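Major centromere autoantigen B (Homo sapiens, PDB 1UFI) binds centromeric DNA as centromere protein B and forms homodimers through a small helical dimerization domain. Local coordinates at residues F16-K20 and I36-E40. Numbering follows the deposited sequence.
Sequences FAMVK and ILHLE
Phe-16 reaches from helix 9-23 to the backbone of helix 30-49, with its ring between Leu-39 and Glu-40. The segments run antiparallel, at 178°, and their axes come no closer than 11.4 Å, a gap bridged by side chains. The CG of Phe-16 is anti to the backbone N (chi1 -171°), which carries the ring across. The leading atom, Phe-16 CZ, stops 3.5 Å from Ile-36 O. That oxygen lies at the ring edge, near the ring plane, and also accepts the helical bond from Glu-40 N. Phe-16 CE2 packs against Leu-39 CD2 at 3.9 Å, a methyl that approaches the ring obliquely. Phe-16 CE1 lies 3.6 Å from Glu-40 CB. Glu-40 continues past this side of Phe-16 as an extended chain, roughly at right angles to it, with the carboxylate turned 74° from the ring plane. Glu-40 OE2 sits at the ring edge, 3.5 Å from Phe-16 CE1.

The same oxygen takes the salt bridge. Lys-20 NZ donates to Glu-40 OE2 at 2.7 Å and meets the syn lone pair. A bend at chi3 in the lysine chain helps bring NZ to the carboxylate. On the way, Lys-20 CD rests on Ile-36 CG2 at 3.6 Å. The same CG2 methyl also touches CZ of the Phe-16 ring.

Helices 9-23 and 30-49 form a helical hairpin, and this contact lies near the centre of the chain. Phe-16 and Ile-36 also pack on Leu-39 of the second subunit, and the two Leu-39 side chains meet. The buried hydrocarbon therefore serves both the hairpin and the dimer. The partly exposed Lys-20–Glu-40 pair borders this core, and its opposite charges probably favour each other's ionised form.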
# COMPACT_ATOMS: atom_id res chain seq x y z
N PHE A 16 4.66 -3.57 -2.37
CA PHE A 16 4.61 -2.37 -1.56
C PHE A 16 5.76 -1.38 -1.78
O PHE A 16 5.56 -0.13 -1.80
CB PHE A 16 4.53 -2.74 -0.04
CG PHE A 16 4.25 -1.53 0.80
CD1 PHE A 16 5.25 -0.82 1.42
CD2 PHE A 16 2.93 -1.05 0.82
CE1 PHE A 16 4.94 0.38 2.11
CE2 PHE A 16 2.60 0.10 1.55
CZ PHE A 16 3.63 0.83 2.15
N ALA A 17 6.97 -1.91 -2.00
CA ALA A 17 8.13 -1.10 -2.35
C ALA A 17 7.86 -0.28 -3.64
O ALA A 17 8.22 0.89 -3.72
CB ALA A 17 9.40 -2.01 -2.47
N MET A 18 7.18 -0.91 -4.59
CA MET A 18 6.88 -0.27 -5.85
C MET A 18 5.76 0.77 -5.64
O MET A 18 5.80 1.84 -6.24
CB MET A 18 6.46 -1.33 -6.90
CG MET A 18 7.62 -2.24 -7.31
SD MET A 18 8.95 -1.32 -8.16
CE MET A 18 9.81 -1.32 -7.36
N VAL A 19 4.76 0.47 -4.81
CA VAL A 19 3.76 1.49 -4.42
C VAL A 19 4.46 2.73 -3.79
O VAL A 19 4.10 3.88 -4.11
CB VAL A 19 2.68 0.93 -3.40
CG1 VAL A 19 1.77 2.07 -2.91
CG2 VAL A 19 1.90 -0.24 -3.98
N LYS A 20 5.43 2.50 -2.89
CA LYS A 20 6.16 3.59 -2.26
C LYS A 20 7.00 4.39 -3.31
O LYS A 20 7.08 5.62 -3.28
CB LYS A 20 7.01 3.01 -1.05
CG LYS A 20 7.88 4.01 -0.25
CD LYS A 20 8.25 3.38 1.12
CE LYS A 20 9.17 2.19 1.03
NZ LYS A 20 9.73 1.87 2.42
N ILE A 36 2.12 5.94 4.35
CA ILE A 36 3.03 4.89 3.84
C ILE A 36 3.64 4.10 4.99
O ILE A 36 3.58 2.86 4.98
CB ILE A 36 4.15 5.50 2.99
CG1 ILE A 36 3.52 5.98 1.71
CG2 ILE A 36 5.20 4.42 2.64
CD1 ILE A 36 4.54 6.87 0.85
N LEU A 37 4.22 4.83 5.95
CA LEU A 37 4.96 4.21 7.06
C LEU A 37 4.02 3.37 7.96
O LEU A 37 4.46 2.31 8.36
CB LEU A 37 5.74 5.25 7.87
CG LEU A 37 7.11 5.56 7.18
CD1 LEU A 37 7.51 7.00 7.28
CD2 LEU A 37 8.23 4.74 7.76
N HIS A 38 2.78 3.81 8.15
CA HIS A 38 1.78 3.03 8.89
C HIS A 38 1.42 1.73 8.16
O HIS A 38 1.35 0.67 8.77
CB HIS A 38 0.56 3.88 9.25
CG HIS A 38 0.83 4.77 10.43
ND1 HIS A 38 0.77 4.31 11.73
CD2 HIS A 38 1.30 6.04 10.49
CE1 HIS A 38 1.12 5.30 12.55
NE2 HIS A 38 1.44 6.36 11.83
N LEU A 39 1.14 1.80 6.87
CA LEU A 39 0.75 0.55 6.16
C LEU A 39 1.90 -0.47 6.11
O LEU A 39 1.68 -1.67 6.27
CB LEU A 39 0.13 0.88 4.79
CG LEU A 39 -0.58 -0.36 4.25
CD1 LEU A 39 -1.70 -0.76 5.14
CD2 LEU A 39 -1.06 0.02 2.81
N GLU A 40 3.12 0.02 5.94
CA GLU A 40 4.32 -0.83 5.87
C GLU A 40 4.44 -1.57 7.20
O GLU A 40 4.74 -2.78 7.22
CB GLU A 40 5.58 -0.01 5.63
CG GLU A 40 6.73 -0.93 5.30
CD GLU A 40 8.00 -0.19 4.84
OE1 GLU A 40 9.11 -0.49 5.34
OE2 GLU A 40 7.92 0.73 3.99